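Local structure of pseudoazurin (Blue copper protein) (Sinorhizobium meliloti, 3TU6) at residues 18-23 with 76-81; 42-47 with 56-61; 82-87 with 107-112. The protein binds one copper ion per subunit and, as a blue copper protein of the cupredoxin family, probably carries electrons between redox partners in the periplasm. All blocks are in the same frame, centred on the assembly; numbering follows the deposited sequence. Where two conformers were deposited one is given.

How the contacts relate
Contact 1 opens the series from the N terminus: residues 18-23, on strand 19-27, meet 76-81, on strand 74-79, closing a loop of 52 residues. Nested inside that loop is the short one of contact 2, in which 42-47 turns back through eight residues to meet 56-61. The sheet joins the two, since strands 45-46 and 74-79 are neighbours. Contact 3 follows in series, beginning at residue 82 directly after contact 1 closes, and ties the copper-ligand loop to the turn leading into helix 112-125. Each contact supplies one copper ligand, C80, H42 and H83 in turn; M88 completes the site.

Contact 1. Residues 18-23 with 76-81; sequences MAFEPA and YMYQCA. With CU (copper (II) ion), chain B.
F20 and Y78 form a T-shaped aromatic pair in which Y78 offers its edge to the face of F20. CE1 of Y78 sits over the middle of the F20 ring, 3.6 Å from F20 CD2, and is nearly equidistant from all six ring carbons. The ring planes stand at 72° with centroids 4.7 Å apart. Y78 reaches this place because its ring is folded back between the backbone N and the carbonyl carbon (chi1 67°), which carries it over to F20. The F20 ring also has its edge in use: CE2 lies 3.7 Å from the backbone N of C80, close to the ring plane, and CZ lies 3.8 Å from C80 CB. The phenyl ring thus meets the tyrosine over a face and the copper-binding cysteine at its edge. C80 SG, swung anti to its own nitrogen (chi1 173°), binds the copper at 2.2 Å; H42, H83 and M88 complete the site. At the other end of the pair a water connects the phenol to the chain beyond F20, hydrogen-bonded to Y78 OH at 2.7 Å and to P22 O at 2.9 Å. Since the two backbones stay well apart, side chains and this water bridge the gap, as across the interior of a cupredoxin barrel. Strand 3-9 adds V6 and M8 against F20, with V6 also touching Y78. Strand 89-94 contributes I92 beside Y78, and F35 of strand 32-36 makes a further edge-to-face pair with that tyrosine.

Contact 2. Residues 42-47 with 56-61; sequences HNSALM and ETWKGK. With CU (copper (II) ion), chain B.
W58 is used both at its edge and over its face: the indole N-H bonds a serine hydroxyl, S44, while L46, two residues on, lies across the ring. NE1 donates to S44 OG at 3.2 Å, nearly straight at 162°, with the oxygen close to the ring plane. L46 CB stands 4.1 Å from the centroid of the six-membered ring, almost on its normal, in a CH-pi contact. The indole is folded between its backbone N and carbonyl carbon (chi1 73°), which lays it along 44-46. L46 CD1 reaches the far rim of the indole, and CD2 meets T57 CG2 at 3.5 Å. The backbones run antiparallel through a single bridge at A45 and K59, flanked by L46 N to W58 O (2.9 Å) and G60 N to S44 O (2.8 Å). Replacing W58 with an alanine would probably leave S44 OG without its indole donor and open a gap beside L46. The close approach of the chains suits glycine at G60, where a CB would come too near S44 O. N43 ND2 donates to G60 O at 3.0 Å, in the amide plane, whereas OD1 accepts from A81 N. With both ends of its amide engaged, N43 couples this loop to the segment just after C80, and H42 binds copper by ND1 (2.0 Å) with NE2 held by N10; such bonding probably limits how far the H42 ligand and the chain beside C80 can shift.

Contact 3. Residues 82-87 with 107-112; sequences PHVGMG and KYPGKS. With CU (copper (II) ion), chain B.
V84 rests on P109 and S112 across the contact, immediately after H83, whose ND1 binds the copper at 2.1 Å. Its CG2, directed anti to the backbone nitrogen, comes to 4.0 Å from S112 CB and also touches P109 CG, so that one methyl fits against both. The V84 carbonyl approaches more closely still, its O packing on S112 CB at 3.4 Å. The same oxygen accepts from G87 N at 2.9 Å, closing a turn from V84 to G87. G85 follows with a backbone bond across the contact, its O receiving K111 N at 2.9 Å; this bond is nearly straight at the hydrogen, although the donor stands above the carbonyl plane. The donor lies in a type II' beta turn, P109 to S112, which leads into helix 112-125, part of the C-terminal helical extension that pseudoazurins add to the cupredoxin barrel. G110 takes its positive phi (64°) at the second position of that turn, and a CB there would collide with G85 O. The turn is reinforced from within by S112 OG, which donates to P109 O at 2.6 Å. M86 then presents its backbone, C lying 3.6 Å from K111 CB, while the lysine chain extends onward. G87 finishes the segment with CA 3.7 Å from S112 N; its phi of 105° would jam a side chain against the preceding carbonyl, and the next residue is the copper ligand M88.

Contact 1. Residues 18-23 with 76-81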
# COMPACT_ATOMS: atom_id res chain seq x y z
N MET A 18 -5.41 10.91 6.91
CA MET A 18 -4.15 10.16 6.77
C MET A 18 -4.37 8.99 5.82
O MET A 18 -4.71 7.88 6.24
CB MET A 18 -3.62 9.68 8.13
CG MET A 18 -3.58 10.73 9.24
SD MET A 18 -2.55 12.16 8.86
CE MET A 18 -3.79 13.37 8.43
N ALA A 19 -4.16 9.23 4.52
CA ALA A 19 -4.53 8.24 3.51
C ALA A 19 -3.60 8.24 2.30
O ALA A 19 -3.11 9.28 1.87
CB ALA A 19 -5.96 8.49 3.05
N PHE A 20 -3.36 7.04 1.76
CA PHE A 20 -2.73 6.89 0.46
C PHE A 20 -3.82 6.92 -0.61
O PHE A 20 -4.84 6.24 -0.47
CB PHE A 20 -1.96 5.57 0.37
CG PHE A 20 -0.78 5.48 1.29
CD1 PHE A 20 0.41 6.14 0.99
CD2 PHE A 20 -0.85 4.73 2.46
CE1 PHE A 20 1.51 6.05 1.84
CE2 PHE A 20 0.25 4.64 3.31
CZ PHE A 20 1.42 5.30 3.00
N GLU A 21 -3.60 7.73 -1.65
CA GLU A 21 -4.56 7.85 -2.75
C GLU A 21 -3.87 7.59 -4.09
O GLU A 21 -2.97 8.34 -4.48
CB GLU A 21 -5.20 9.24 -2.75
CG GLU A 21 -6.31 9.41 -3.79
CD GLU A 21 -7.05 10.73 -3.64
OE1 GLU A 21 -7.04 11.30 -2.53
OE2 GLU A 21 -7.65 11.18 -4.64
N PRO A 22 -4.29 6.53 -4.81
CA PRO A 22 -5.33 5.54 -4.50
C PRO A 22 -4.87 4.54 -3.44
O PRO A 22 -3.67 4.29 -3.29
CB PRO A 22 -5.55 4.84 -5.84
CG PRO A 22 -4.27 4.96 -6.53
CD PRO A 22 -3.70 6.29 -6.14
N ALA A 23 -5.83 3.98 -2.70
CA ALA A 23 -5.53 2.99 -1.67
C ALA A 23 -5.09 1.66 -2.28
O ALA A 23 -4.32 0.92 -1.66
CB ALA A 23 -6.75 2.77 -0.78
N TYR A 76 0.96 -6.51 -2.29
CA TYR A 76 1.95 -5.84 -1.45
C TYR A 76 1.22 -4.92 -0.48
O TYR A 76 0.59 -3.94 -0.90
CB TYR A 76 2.90 -5.02 -2.32
CG TYR A 76 3.81 -5.84 -3.22
CD1 TYR A 76 3.31 -6.50 -4.34
CD2 TYR A 76 5.17 -5.94 -2.96
CE1 TYR A 76 4.14 -7.24 -5.17
CE2 TYR A 76 6.01 -6.68 -3.78
CZ TYR A 76 5.49 -7.33 -4.88
OH TYR A 76 6.32 -8.07 -5.69
N MET A 77 1.29 -5.23 0.82
CA MET A 77 0.69 -4.39 1.86
C MET A 77 1.75 -3.50 2.48
O MET A 77 2.73 -3.99 3.04
CB MET A 77 0.04 -5.26 2.94
CG MET A 77 -1.04 -6.20 2.43
SD MET A 77 -2.46 -5.38 1.69
CE MET A 77 -3.13 -4.49 3.11
N TYR A 78 1.54 -2.19 2.39
CA TYR A 78 2.49 -1.20 2.90
C TYR A 78 1.80 -0.20 3.82
O TYR A 78 0.57 -0.13 3.86
CB TYR A 78 3.18 -0.48 1.73
CG TYR A 78 2.26 0.41 0.91
CD1 TYR A 78 2.05 1.74 1.27
CD2 TYR A 78 1.61 -0.08 -0.22
CE1 TYR A 78 1.21 2.55 0.53
CE2 TYR A 78 0.77 0.73 -0.97
CZ TYR A 78 0.58 2.05 -0.59
OH TYR A 78 -0.24 2.87 -1.33
N GLN A 79 2.59 0.56 4.57
CA GLN A 79 2.06 1.45 5.60
C GLN A 79 2.82 2.77 5.70
O GLN A 79 3.93 2.90 5.18
CB GLN A 79 2.11 0.75 6.96
CG GLN A 79 3.52 0.47 7.47
CD GLN A 79 3.54 -0.16 8.85
OE1 GLN A 79 2.76 -1.07 9.14
NE2 GLN A 79 4.44 0.31 9.70
N CYS A 80 2.19 3.73 6.38
CA CYS A 80 2.87 4.93 6.85
C CYS A 80 3.12 4.75 8.34
O CYS A 80 2.17 4.63 9.12
CB CYS A 80 2.00 6.17 6.61
SG CYS A 80 2.66 7.68 7.35
N ALA A 81 4.39 4.73 8.75
CA ALA A 81 4.75 4.45 10.14
C ALA A 81 4.12 5.43 11.14
O ALA A 81 3.55 4.99 12.14
CB ALA A 81 6.27 4.41 10.30
CU CU B . 1.10 9.26 7.06
O HOH W 1 -1.88 1.95 -3.28

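Contact 2. Residues 42-47 with 56-61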
# COMPACT_ATOMS: atom_id res chain seq x y z
N HIS A 42 4.59 12.08 5.95
CA HIS A 42 4.28 10.68 5.63
C HIS A 42 5.48 9.94 5.06
O HIS A 42 6.43 10.56 4.57
CB HIS A 42 3.13 10.59 4.63
CG HIS A 42 1.92 11.38 5.02
ND1 HIS A 42 1.04 10.95 5.99
CD2 HIS A 42 1.43 12.56 4.56
CE1 HIS A 42 0.07 11.84 6.12
NE2 HIS A 42 0.28 12.82 5.27
N ASN A 43 5.42 8.62 5.13
CA ASN A 43 6.38 7.75 4.46
C ASN A 43 5.67 6.54 3.88
O ASN A 43 4.47 6.35 4.11
CB ASN A 43 7.51 7.33 5.41
CG ASN A 43 7.12 6.15 6.30
OD1 ASN A 43 6.08 6.16 6.96
ND2 ASN A 43 7.97 5.14 6.33
N SER A 44 6.40 5.72 3.14
CA SER A 44 5.89 4.45 2.63
C SER A 44 6.89 3.34 2.92
O SER A 44 8.05 3.43 2.52
CB SER A 44 5.62 4.53 1.13
OG SER A 44 5.10 3.30 0.65
N ALA A 45 6.43 2.30 3.62
CA ALA A 45 7.27 1.15 3.94
C ALA A 45 6.44 -0.13 3.86
O ALA A 45 5.28 -0.15 4.28
CB ALA A 45 7.87 1.30 5.34
N LEU A 46 7.03 -1.19 3.31
CA LEU A 46 6.36 -2.48 3.20
C LEU A 46 6.14 -3.06 4.59
O LEU A 46 7.05 -3.05 5.43
CB LEU A 46 7.20 -3.44 2.35
CG LEU A 46 6.60 -4.81 2.03
CD1 LEU A 46 5.41 -4.68 1.08
CD2 LEU A 46 7.66 -5.73 1.43
N MET A 47 4.94 -3.57 4.84
CA MET A 47 4.60 -4.17 6.13
C MET A 47 5.29 -5.53 6.27
O MET A 47 5.55 -6.20 5.27
CB MET A 47 3.09 -4.34 6.27
CG MET A 47 2.32 -3.02 6.21
SD MET A 47 0.59 -3.18 6.69
CE MET A 47 0.75 -3.47 8.45
N GLU A 56 11.23 -8.01 -3.38
CA GLU A 56 12.06 -6.93 -2.83
C GLU A 56 11.21 -6.03 -1.94
O GLU A 56 10.10 -5.64 -2.32
CB GLU A 56 12.69 -6.11 -3.95
CG GLU A 56 13.75 -6.85 -4.75
CD GLU A 56 14.54 -5.94 -5.68
OE1 GLU A 56 15.70 -6.28 -5.99
OE2 GLU A 56 14.01 -4.89 -6.09
N THR A 57 11.73 -5.71 -0.76
CA THR A 57 11.03 -4.86 0.20
C THR A 57 11.49 -3.41 0.06
O THR A 57 12.45 -3.12 -0.65
CB THR A 57 11.28 -5.32 1.64
OG1 THR A 57 12.64 -5.06 2.01
CG2 THR A 57 11.00 -6.81 1.79
N TRP A 58 10.79 -2.51 0.75
CA TRP A 58 11.19 -1.11 0.80
C TRP A 58 10.82 -0.45 2.12
O TRP A 58 9.87 -0.87 2.79
CB TRP A 58 10.60 -0.33 -0.38
CG TRP A 58 9.12 -0.05 -0.28
CD1 TRP A 58 8.53 1.04 0.29
CD2 TRP A 58 8.06 -0.87 -0.78
NE1 TRP A 58 7.16 0.94 0.18
CE2 TRP A 58 6.85 -0.22 -0.47
CE3 TRP A 58 8.01 -2.09 -1.46
CZ2 TRP A 58 5.60 -0.74 -0.82
CZ3 TRP A 58 6.77 -2.62 -1.81
CH2 TRP A 58 5.58 -1.94 -1.48
N LYS A 59 11.59 0.57 2.49
CA LYS A 59 11.37 1.32 3.72
C LYS A 59 11.75 2.78 3.48
O LYS A 59 12.88 3.19 3.74
CB LYS A 59 12.19 0.70 4.86
CG LYS A 59 11.93 1.32 6.23
CD LYS A 59 12.78 0.67 7.32
CE LYS A 59 12.27 -0.72 7.69
NZ LYS A 59 13.09 -1.35 8.76
N GLY A 60 10.80 3.54 2.96
CA GLY A 60 11.03 4.94 2.62
C GLY A 60 11.16 5.82 3.84
O GLY A 60 10.53 5.57 4.87
N LYS A 61 11.97 6.87 3.73
CA LYS A 61 12.10 7.86 4.80
C LYS A 61 10.92 8.82 4.74
O LYS A 61 10.15 8.82 3.78
CB LYS A 61 13.42 8.64 4.65
CG LYS A 61 14.68 7.78 4.70
CD LYS A 61 14.91 7.18 6.09
CE LYS A 61 16.22 6.40 6.14
NZ LYS A 61 16.20 5.20 5.26
CU CU B . 1.10 9.26 7.06
O HOH W 2 8.40 7.22 2.02

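Contact 3. Residues 82-87 with 107-112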
# COMPACT_ATOMS: atom_id res chain seq x y z
N PRO A 82 4.23 6.74 10.88
CA PRO A 82 3.57 7.72 11.76
C PRO A 82 2.06 7.54 11.93
O PRO A 82 1.54 7.76 13.03
CB PRO A 82 3.87 9.05 11.08
CG PRO A 82 5.16 8.83 10.39
CD PRO A 82 5.17 7.40 9.95
N HIS A 83 1.36 7.15 10.87
CA HIS A 83 -0.11 7.14 10.87
C HIS A 83 -0.75 5.77 10.65
O HIS A 83 -1.96 5.69 10.41
CB HIS A 83 -0.63 8.13 9.82
CG HIS A 83 -0.03 9.50 9.93
ND1 HIS A 83 0.79 10.04 8.96
CD2 HIS A 83 -0.11 10.43 10.91
CE1 HIS A 83 1.17 11.25 9.33
NE2 HIS A 83 0.64 11.51 10.51
N VAL A 84 0.03 4.69 10.75
CA VAL A 84 -0.52 3.34 10.55
C VAL A 84 -1.64 3.04 11.55
O VAL A 84 -2.67 2.49 11.18
CB VAL A 84 0.56 2.23 10.61
CG1 VAL A 84 1.28 2.23 11.96
CG2 VAL A 84 -0.07 0.87 10.33
N GLY A 85 -1.44 3.44 12.81
CA GLY A 85 -2.45 3.26 13.85
C GLY A 85 -3.73 4.03 13.59
O GLY A 85 -4.80 3.65 14.07
N MET A 86 -3.62 5.12 12.83
CA MET A 86 -4.78 5.90 12.39
C MET A 86 -5.42 5.33 11.12
O MET A 86 -6.44 5.85 10.66
CB MET A 86 -4.37 7.36 12.14
CG MET A 86 -3.75 8.05 13.35
SD MET A 86 -3.28 9.75 13.01
CE MET A 86 -4.89 10.52 12.82
N GLY A 87 -4.82 4.29 10.55
CA GLY A 87 -5.39 3.58 9.41
C GLY A 87 -4.73 3.86 8.07
O GLY A 87 -5.26 3.47 7.03
N LYS A 107 -0.12 -8.63 10.95
CA LYS A 107 -0.49 -7.73 12.04
C LYS A 107 -0.97 -6.37 11.51
O LYS A 107 -0.21 -5.66 10.85
CB LYS A 107 0.69 -7.52 12.99
N TYR A 108 -2.22 -6.03 11.81
CA TYR A 108 -2.79 -4.73 11.47
C TYR A 108 -3.17 -3.99 12.75
O TYR A 108 -4.26 -4.20 13.29
CB TYR A 108 -4.02 -4.90 10.57
CG TYR A 108 -3.70 -5.45 9.20
CD1 TYR A 108 -3.16 -4.63 8.21
CD2 TYR A 108 -3.93 -6.79 8.89
CE1 TYR A 108 -2.87 -5.13 6.95
CE2 TYR A 108 -3.64 -7.29 7.63
CZ TYR A 108 -3.10 -6.46 6.67
OH TYR A 108 -2.81 -6.95 5.42
N PRO A 109 -2.27 -3.12 13.25
CA PRO A 109 -2.49 -2.44 14.52
C PRO A 109 -3.44 -1.25 14.41
O PRO A 109 -3.40 -0.52 13.43
CB PRO A 109 -1.09 -1.96 14.90
CG PRO A 109 -0.43 -1.71 13.61
CD PRO A 109 -0.98 -2.72 12.64
N GLY A 110 -4.28 -1.07 15.43
CA GLY A 110 -5.17 0.08 15.49
C GLY A 110 -6.20 0.09 14.38
O GLY A 110 -6.81 -0.94 14.08
N LYS A 111 -6.38 1.25 13.75
CA LYS A 111 -7.41 1.44 12.73
C LYS A 111 -7.05 0.85 11.36
O LYS A 111 -7.90 0.81 10.47
CB LYS A 111 -7.74 2.93 12.59
CG LYS A 111 -8.34 3.54 13.85
CD LYS A 111 -8.81 4.96 13.61
CE LYS A 111 -9.56 5.51 14.81
NZ LYS A 111 -10.12 6.86 14.55
N SER A 112 -5.80 0.40 11.19
CA SER A 112 -5.38 -0.24 9.94
C SER A 112 -6.07 -1.59 9.69
O SER A 112 -6.08 -2.07 8.55
CB SER A 112 -3.86 -0.44 9.90
OG SER A 112 -3.43 -1.32 10.92
CU CU B . 1.10 9.26 7.06